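3-hydroxyisobutyryl-CoA hydrolase (Mycobacterium thermoresistibile, PDB 4HDT) probably hydrolyses 3-hydroxy-2-methylpropanoyl-CoA to 3-hydroxy-2-methylpropanoate and coenzyme A, and carries several bound zinc ions in the crystal. Local coordinates at residues R227-E232 with P252-A257; L269-E274 with E336-P341; G165-L170 with E232-D237. All blocks are in the same frame, centred on the assembly; numbering follows the deposited sequence.

Interaction 1. Residues R227-E232 with P252-A257; sequences RSWIDE and PAAGEA
W229 supplies all the surface that 227-232 buries against 252-257, and A253 and A254 provide most of the reply. The pair is a helix-helix packing in the helical part of a crotonase-fold enzyme, and it illustrates how one large flat side chain can be matched to a helix face built of alanines. The short axes pass 10.5 Å apart and cross at -48°, a separation wide enough for the indole to stand between the two backbones. Its six-membered ring does nearly all the touching. A254 lies over one face: its CB is 4.2 Å from the centroid of that ring in a CH-pi contact, 26° off the normal, while its CA comes to 3.7 Å from W229 CZ3. The methyl of A253 arrives obliquely and makes the closest approach, with CB 3.5 Å from W229 CZ2. I230 of the same helix covers the opposite face, its CG1 set toward the rim, so the indole is gripped between its own helix and the neighbouring one. The side chain is placed between the two helices with CG between the backbone N and the carbonyl carbon (chi1 62°). Its polar edge is satisfied next door, for NE1 is hydrogen-bonded to Q226 OE1, and L246 of helix 239-249 adds a further apolar wall. On another side of the same helix turn R227 NE forms a salt bridge of 2.9 Å with D231 OD2. Farther along the alanine face, A257 CB reaches W229 CH2 at 4.2 Å, again obliquely.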
loop_
_atom_site.group_PDB
_atom_site.type_symbol
_atom_site.label_atom_id
_atom_site.label_comp_id
_atom_site.label_asym_id
_atom_site.label_seq_id
_atom_site.Cartn_x
_atom_site.Cartn_y
_atom_site.Cartn_z
ATOM N N ARG A 227 3.834 19.529 -7.132
ATOM C CA ARG A 227 3.433 18.903 -8.398
ATOM C C ARG A 227 4.143 19.439 -9.652
ATOM O O ARG A 227 4.349 18.707 -10.615
ATOM C CB ARG A 227 1.923 18.993 -8.635
ATOM C CG ARG A 227 1.531 18.133 -9.838
ATOM C CD ARG A 227 0.065 17.928 -9.927
ATOM N NE ARG A 227 -0.349 17.544 -11.268
ATOM C CZ ARG A 227 -1.617 17.439 -11.618
ATOM N NH1 ARG A 227 -2.564 17.704 -10.717
ATOM N NH2 ARG A 227 -1.929 17.104 -12.854
ATOM N N SER A 228 4.488 20.720 -9.646
ATOM C CA SER A 228 5.097 21.329 -10.807
ATOM C C SER A 228 6.376 20.588 -11.199
ATOM O O SER A 228 6.530 20.174 -12.354
ATOM C CB SER A 228 5.425 22.801 -10.528
ATOM O OG SER A 228 6.178 22.943 -9.314
ATOM N N TRP A 229 7.289 20.406 -10.240
ATOM C CA TRP A 229 8.595 19.782 -10.550
ATOM C C TRP A 229 8.496 18.255 -10.630
ATOM O O TRP A 229 9.254 17.608 -11.361
ATOM C CB TRP A 229 9.731 20.212 -9.594
ATOM C CG TRP A 229 9.581 19.862 -8.133
ATOM C CD1 TRP A 229 9.167 20.693 -7.147
ATOM C CD2 TRP A 229 9.853 18.604 -7.502
ATOM N NE1 TRP A 229 9.143 20.063 -5.958
ATOM C CE2 TRP A 229 9.580 18.773 -6.130
ATOM C CE3 TRP A 229 10.342 17.371 -7.939
ATOM C CZ2 TRP A 229 9.748 17.748 -5.211
ATOM C CZ3 TRP A 229 10.501 16.369 -7.032
ATOM C CH2 TRP A 229 10.209 16.557 -5.681
ATOM N N ILE A 230 7.556 17.677 -9.895
ATOM C CA ILE A 230 7.261 16.252 -10.054
ATOM C C ILE A 230 6.810 15.960 -11.485
ATOM O O ILE A 230 7.375 15.113 -12.146
ATOM C CB ILE A 230 6.239 15.777 -8.994
ATOM C CG1 ILE A 230 6.889 15.770 -7.615
ATOM C CG2 ILE A 230 5.760 14.364 -9.321
ATOM C CD1 ILE A 230 5.927 15.643 -6.436
ATOM N N ASP A 231 5.818 16.699 -11.972
ATOM C CA ASP A 231 5.322 16.482 -13.337
ATOM C C ASP A 231 6.406 16.793 -14.383
ATOM O O ASP A 231 6.473 16.126 -15.418
ATOM C CB ASP A 231 4.101 17.355 -13.592
ATOM C CG ASP A 231 2.863 16.848 -12.911
ATOM O OD1 ASP A 231 2.923 15.842 -12.152
ATOM O OD2 ASP A 231 1.792 17.466 -13.151
ATOM N N GLU A 232 7.261 17.776 -14.103
ATOM C CA GLU A 232 8.379 18.122 -14.971
ATOM C C GLU A 232 9.365 16.980 -15.112
ATOM O O GLU A 232 9.874 16.723 -16.180
ATOM C CB GLU A 232 9.128 19.327 -14.374
ATOM C CG GLU A 232 10.434 19.770 -15.054
ATOM C CD GLU A 232 11.168 20.875 -14.301
ATOM O OE1 GLU A 232 10.602 21.339 -13.279
ATOM O OE2 GLU A 232 12.269 21.307 -14.746
ATOM N N PRO A 252 16.271 22.101 -4.083
ATOM C CA PRO A 252 16.450 21.149 -2.988
ATOM C C PRO A 252 15.461 19.969 -2.960
ATOM O O PRO A 252 15.908 18.826 -2.747
ATOM C CB PRO A 252 16.314 22.037 -1.739
ATOM C CG PRO A 252 16.750 23.363 -2.192
ATOM C CD PRO A 252 16.256 23.498 -3.596
ATOM N N ALA A 253 14.161 20.194 -3.151
ATOM C CA ALA A 253 13.216 19.085 -3.016
ATOM C C ALA A 253 13.428 18.011 -4.089
ATOM O O ALA A 253 13.363 16.796 -3.808
ATOM C CB ALA A 253 11.767 19.565 -3.020
ATOM N N ALA A 254 13.637 18.442 -5.332
ATOM C CA ALA A 254 13.994 17.535 -6.424
ATOM C C ALA A 254 15.306 16.781 -6.144
ATOM O O ALA A 254 15.394 15.597 -6.411
ATOM C CB ALA A 254 14.048 18.303 -7.751
ATOM N N GLY A 255 16.326 17.479 -5.630
ATOM C CA GLY A 255 17.616 16.840 -5.323
ATOM C C GLY A 255 17.465 15.781 -4.272
ATOM O O GLY A 255 18.102 14.726 -4.365
ATOM N N GLU A 256 16.655 16.074 -3.264
ATOM C CA GLU A 256 16.329 15.146 -2.204
ATOM C C GLU A 256 15.641 13.907 -2.745
ATOM O O GLU A 256 15.934 12.773 -2.318
ATOM C CB GLU A 256 15.397 15.772 -1.185
ATOM N N ALA A 257 14.715 14.099 -3.679
ATOM C CA ALA A 257 14.060 12.973 -4.330
ATOM C C ALA A 257 15.052 12.129 -5.081
ATOM O O ALA A 257 15.038 10.911 -4.975
ATOM C CB ALA A 257 12.955 13.447 -5.264
#

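Interaction 2. Residues L269-E274 with E336-P341; sequences LSVTLE and EAYFAP
V271 O takes a hydrogen bond from S275 OG one turn further along its helix, and the same oxygen lies near the plane of the F339 ring, at its edge, 4.0 Å from CZ. This carbonyl marks where helix 266-279 of the crotonase-fold chain meets the turn that follows helix 332-336, a helix-to-loop packing near the end of the polypeptide. Two consecutive aromatic residues, Y338 and F339, face the helix and share out its surface. V271 serves both, with CG2 over the tyrosine ring and CG1 between the base of Y338 and the tip of F339. Its CG1 is anti to the backbone N (chi1 176°), which puts CG2 anti to the carbonyl carbon: CG2 is 3.7 Å from the centroid of the Y338 ring, 18° off the normal, a CH-pi contact. V271 CG1 lies against Y338 CB at 3.9 Å and reaches F339 CZ at 4.1 Å. The side chains of V271 and Y338 cross at about a right angle, and the valine thus rests on the ring instead of running alongside it. E274, one turn on, contributes its aliphatic part, and its chain bends at chi2 (71°) as it passes the phenylalanine. The carboxylate turns to R278, whose NE forms a salt bridge with E274 OE2. R278 also bonds to E336 OE1 through NH2 and makes a cation-pi contact with F339, so this arginine lies between two acidic groups that would probably otherwise repel. V295 of helix 285-299 touches V271 and F339. Short of the carboxylate, E274 CG meets F339 CE2 obliquely at 3.7 Å.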
loop_
_atom_site.group_PDB
_atom_site.type_symbol
_atom_site.label_atom_id
_atom_site.label_comp_id
_atom_site.label_asym_id
_atom_site.label_seq_id
_atom_site.Cartn_x
_atom_site.Cartn_y
_atom_site.Cartn_z
ATOM N N LEU A 269 13.209 -0.488 -8.880
ATOM C CA LEU A 269 12.841 0.830 -9.417
ATOM C C LEU A 269 12.324 0.672 -10.833
ATOM O O LEU A 269 11.280 1.230 -11.168
ATOM C CB LEU A 269 14.033 1.800 -9.454
ATOM C CG LEU A 269 14.417 2.382 -8.098
ATOM C CD1 LEU A 269 15.844 2.954 -8.173
ATOM C CD2 LEU A 269 13.378 3.372 -7.561
ATOM N N SER A 270 13.059 -0.091 -11.636
ATOM C CA SER A 270 12.748 -0.257 -13.064
ATOM C C SER A 270 11.428 -0.993 -13.242
ATOM O O SER A 270 10.616 -0.651 -14.100
ATOM C CB SER A 270 13.881 -0.986 -13.773
ATOM O OG SER A 270 15.127 -0.316 -13.584
ATOM N N VAL A 271 11.226 -2.013 -12.436
ATOM C CA VAL A 271 9.997 -2.793 -12.540
ATOM C C VAL A 271 8.818 -1.957 -12.020
ATOM O O VAL A 271 7.699 -2.037 -12.547
ATOM C CB VAL A 271 10.124 -4.138 -11.832
ATOM C CG1 VAL A 271 8.806 -4.887 -11.857
ATOM C CG2 VAL A 271 11.230 -5.002 -12.452
ATOM N N THR A 272 9.057 -1.155 -10.983
ATOM C CA THR A 272 8.050 -0.260 -10.437
ATOM C C THR A 272 7.571 0.768 -11.468
ATOM O O THR A 272 6.366 0.973 -11.645
ATOM C CB THR A 272 8.531 0.396 -9.138
ATOM O OG1 THR A 272 8.690 -0.637 -8.157
ATOM C CG2 THR A 272 7.504 1.394 -8.621
ATOM N N LEU A 273 8.516 1.395 -12.158
ATOM C CA LEU A 273 8.147 2.327 -13.212
ATOM C C LEU A 273 7.283 1.646 -14.279
ATOM O O LEU A 273 6.223 2.168 -14.669
ATOM C CB LEU A 273 9.386 2.971 -13.832
ATOM C CG LEU A 273 9.153 3.986 -14.969
ATOM C CD1 LEU A 273 8.245 5.103 -14.470
ATOM C CD2 LEU A 273 10.498 4.534 -15.447
ATOM N N GLU A 274 7.692 0.467 -14.699
ATOM C CA GLU A 274 6.938 -0.265 -15.728
ATOM C C GLU A 274 5.570 -0.711 -15.196
ATOM O O GLU A 274 4.575 -0.661 -15.935
ATOM C CB GLU A 274 7.735 -1.451 -16.238
ATOM C CG GLU A 274 7.088 -2.216 -17.369
ATOM C CD GLU A 274 7.066 -1.482 -18.699
ATOM O OE1 GLU A 274 7.822 -0.495 -18.931
ATOM O OE2 GLU A 274 6.238 -1.900 -19.532
ATOM N N GLU A 336 11.230 -7.204 -18.194
ATOM C CA GLU A 336 10.162 -8.024 -18.759
ATOM C C GLU A 336 9.985 -9.340 -18.027
ATOM O O GLU A 336 8.857 -9.845 -17.924
ATOM C CB GLU A 336 10.397 -8.239 -20.271
ATOM C CG GLU A 336 9.443 -9.182 -20.965
ATOM C CD GLU A 336 7.984 -8.733 -20.963
ATOM O OE1 GLU A 336 7.692 -7.532 -20.802
ATOM O OE2 GLU A 336 7.119 -9.617 -21.134
ATOM N N ALA A 337 11.068 -9.886 -17.495
ATOM C CA ALA A 337 11.002 -11.167 -16.743
ATOM C C ALA A 337 10.043 -11.118 -15.547
ATOM O O ALA A 337 9.481 -12.132 -15.172
ATOM C CB ALA A 337 12.387 -11.562 -16.275
ATOM N N TYR A 338 9.833 -9.948 -14.957
ATOM C CA TYR A 338 8.946 -9.838 -13.803
ATOM C C TYR A 338 7.475 -9.942 -14.159
ATOM O O TYR A 338 6.642 -10.168 -13.293
ATOM C CB TYR A 338 9.192 -8.552 -13.038
ATOM C CG TYR A 338 10.410 -8.568 -12.140
ATOM C CD1 TYR A 338 11.694 -8.496 -12.667
ATOM C CD2 TYR A 338 10.257 -8.552 -10.770
ATOM C CE1 TYR A 338 12.815 -8.478 -11.834
ATOM C CE2 TYR A 338 11.355 -8.497 -9.919
ATOM C CZ TYR A 338 12.629 -8.462 -10.451
ATOM O OH TYR A 338 13.699 -8.388 -9.594
ATOM N N PHE A 339 7.149 -9.827 -15.448
ATOM C CA PHE A 339 5.775 -9.824 -15.919
ATOM C C PHE A 339 5.401 -11.139 -16.575
ATOM O O PHE A 339 4.315 -11.247 -17.125
ATOM C CB PHE A 339 5.566 -8.634 -16.875
ATOM C CG PHE A 339 5.745 -7.314 -16.204
ATOM C CD1 PHE A 339 4.692 -6.727 -15.542
ATOM C CD2 PHE A 339 6.978 -6.658 -16.202
ATOM C CE1 PHE A 339 4.858 -5.526 -14.864
ATOM C CE2 PHE A 339 7.143 -5.454 -15.550
ATOM C CZ PHE A 339 6.096 -4.889 -14.877
ATOM N N ALA A 340 6.258 -12.152 -16.433
ATOM C CA ALA A 340 5.983 -13.458 -17.005
ATOM C C ALA A 340 4.757 -14.108 -16.368
ATOM O O ALA A 340 4.473 -13.936 -15.151
ATOM C CB ALA A 340 7.189 -14.358 -16.872
ATOM N N PRO A 341 3.998 -14.853 -17.194
ATOM C CA PRO A 341 2.907 -15.681 -16.674
ATOM C C PRO A 341 3.363 -16.616 -15.592
ATOM O O PRO A 341 4.492 -17.108 -15.631
ATOM C CB PRO A 341 2.514 -16.551 -17.877
ATOM C CG PRO A 341 2.894 -15.758 -19.065
ATOM C CD PRO A 341 4.057 -14.874 -18.664
#

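Interaction 3. Residues G165-L170 with E232-D237; sequences GLHAAL and ECYTGD
At the point where helix 227-233 gives way to a turn, Y234, the first residue to leave helical backbone angles, extends its ring across helix 164-171 and ends in a hydrogen bond to H167. Y234 OH and H167 ND1 are 2.8 Å apart, with an angle of 146°; either group could be the donor. The hydroxyl lies near the plane of the imidazole, at its edge, while the two rings stand almost perpendicular, their planes 89° apart. Before it turns into the imidazole, the histidine side chain passes over the tyrosine ring: H167 CB lies 4.0 Å from the Y234 centroid, over the face in a CH-pi contact. With H167 CG anti to the backbone N (chi1 171°), the imidazole is directed to the phenolic end. In the crotonase-fold chain this contact joins helix 164-171 to the end of helix 227-233 and the turn after it, and helix 239-249 adds I242 beside both Y234 and L170. Leucines one turn apart meet the ring away from the hydroxyl. L170 CD1 comes to the ring edge, near its plane, 4.0 Å from Y234 CE2, whereas L166 CB approaches obliquely at 3.9 Å from Y234 CD2. The other end of L166 touches backbone, its CD1 lying 3.6 Å from Y234 O.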
loop_
_atom_site.group_PDB
_atom_site.type_symbol
_atom_site.label_atom_id
_atom_site.label_comp_id
_atom_site.label_asym_id
_atom_site.label_seq_id
_atom_site.Cartn_x
_atom_site.Cartn_y
_atom_site.Cartn_z
ATOM N N GLY A 165 1.983 9.814 -8.279
ATOM C CA GLY A 165 2.095 8.371 -8.007
ATOM C C GLY A 165 3.480 7.805 -8.285
ATOM O O GLY A 165 4.015 6.960 -7.507
ATOM N N LEU A 166 4.108 8.218 -9.389
ATOM C CA LEU A 166 5.481 7.751 -9.675
ATOM C C LEU A 166 6.454 8.245 -8.641
ATOM O O LEU A 166 7.379 7.536 -8.220
ATOM C CB LEU A 166 5.975 8.216 -11.067
ATOM C CG LEU A 166 5.280 7.616 -12.216
ATOM C CD1 LEU A 166 5.902 8.138 -13.521
ATOM C CD2 LEU A 166 5.382 6.123 -12.181
ATOM N N HIS A 167 6.301 9.506 -8.245
ATOM C CA HIS A 167 7.135 10.038 -7.187
ATOM C C HIS A 167 7.036 9.183 -5.911
ATOM O O HIS A 167 8.056 8.808 -5.343
ATOM C CB HIS A 167 6.786 11.511 -6.956
ATOM C CG HIS A 167 7.435 12.109 -5.760
ATOM N ND1 HIS A 167 8.757 12.509 -5.745
ATOM C CD2 HIS A 167 6.959 12.344 -4.513
ATOM C CE1 HIS A 167 9.054 12.995 -4.562
ATOM N NE2 HIS A 167 7.992 12.885 -3.786
ATOM N N ALA A 168 5.820 8.959 -5.445
ATOM C CA ALA A 168 5.643 8.144 -4.256
ATOM C C ALA A 168 6.256 6.742 -4.438
ATOM O O ALA A 168 6.904 6.232 -3.524
ATOM C CB ALA A 168 4.178 8.073 -3.894
ATOM N N ALA A 169 6.073 6.164 -5.627
ATOM C CA ALA A 169 6.496 4.759 -5.878
ATOM C C ALA A 169 8.014 4.621 -5.999
ATOM O O ALA A 169 8.599 3.627 -5.538
ATOM C CB ALA A 169 5.841 4.264 -7.141
ATOM N N LEU A 170 8.686 5.607 -6.614
ATOM C CA LEU A 170 10.126 5.504 -6.860
ATOM C C LEU A 170 10.929 5.966 -5.675
ATOM O O LEU A 170 11.960 5.362 -5.334
ATOM C CB LEU A 170 10.491 6.264 -8.138
ATOM C CG LEU A 170 9.864 5.710 -9.405
ATOM C CD1 LEU A 170 10.329 6.533 -10.608
ATOM C CD2 LEU A 170 10.123 4.231 -9.664
ATOM N N GLU A 232 7.261 17.776 -14.103
ATOM C CA GLU A 232 8.379 18.122 -14.971
ATOM C C GLU A 232 9.365 16.980 -15.112
ATOM O O GLU A 232 9.874 16.723 -16.180
ATOM C CB GLU A 232 9.128 19.327 -14.374
ATOM C CG GLU A 232 10.434 19.770 -15.054
ATOM C CD GLU A 232 11.168 20.875 -14.301
ATOM O OE1 GLU A 232 10.602 21.339 -13.279
ATOM O OE2 GLU A 232 12.269 21.307 -14.746
ATOM N N CYS A 233 9.685 16.359 -13.993
ATOM C CA CYS A 233 10.837 15.488 -13.928
ATOM C C CYS A 233 10.491 14.031 -14.098
ATOM O O CYS A 233 11.352 13.250 -14.533
ATOM C CB CYS A 233 11.603 15.702 -12.607
ATOM S SG CYS A 233 12.346 17.350 -12.492
ATOM N N TYR A 234 9.271 13.633 -13.750
ATOM C CA TYR A 234 8.914 12.216 -13.801
ATOM C C TYR A 234 8.296 11.780 -15.126
ATOM O O TYR A 234 7.749 10.698 -15.213
ATOM C CB TYR A 234 8.020 11.846 -12.600
ATOM C CG TYR A 234 8.727 11.723 -11.250
ATOM C CD1 TYR A 234 8.921 12.815 -10.431
ATOM C CD2 TYR A 234 9.157 10.488 -10.802
ATOM C CE1 TYR A 234 9.534 12.691 -9.182
ATOM C CE2 TYR A 234 9.777 10.341 -9.576
ATOM C CZ TYR A 234 9.950 11.420 -8.752
ATOM O OH TYR A 234 10.515 11.304 -7.526
ATOM N N THR A 235 8.389 12.604 -16.188
ATOM C CA THR A 235 7.918 12.162 -17.493
ATOM C C THR A 235 8.946 11.385 -18.319
ATOM O O THR A 235 8.597 10.885 -19.413
ATOM C CB THR A 235 7.418 13.355 -18.305
ATOM O OG1 THR A 235 8.427 14.353 -18.294
ATOM C CG2 THR A 235 6.161 13.876 -17.689
ATOM N N GLY A 236 10.141 11.201 -17.770
ATOM C CA GLY A 236 11.225 10.527 -18.455
ATOM C C GLY A 236 10.913 9.075 -18.770
ATOM O O GLY A 236 10.156 8.437 -18.041
ATOM N N ASP A 237 11.500 8.565 -19.854
ATOM C CA ASP A 237 11.224 7.188 -20.297
ATOM C C ASP A 237 11.781 6.148 -19.321
ATOM O O ASP A 237 11.235 5.063 -19.203
ATOM C CB ASP A 237 11.852 6.919 -21.678
ATOM C CG ASP A 237 11.042 7.506 -22.830
ATOM O OD1 ASP A 237 9.811 7.690 -22.684
ATOM O OD2 ASP A 237 11.649 7.746 -23.897
#

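Interactions 1 and 3 adjoin, with centres 9 Å apart, and both draw on helix 227-233. H167 sits at their junction: its CE1 is 3.9 Å from W229 CH2 and 4.0 Å from A257 CB, while its CB is 3.8 Å from I230 CG2. Interaction 2 lies 16 Å from interaction 3, centre to centre, yet helices 164-171 and 266-279 pack directly, with T272 CG2 3.6 Å from A169 CB. Interactions 1 and 2, 25 Å apart between centres, do not touch. Together the three describe a run of helix-helix and helix-loop packing, away from the annotated zinc sites, in which helix 164-171 connects the other two contacts.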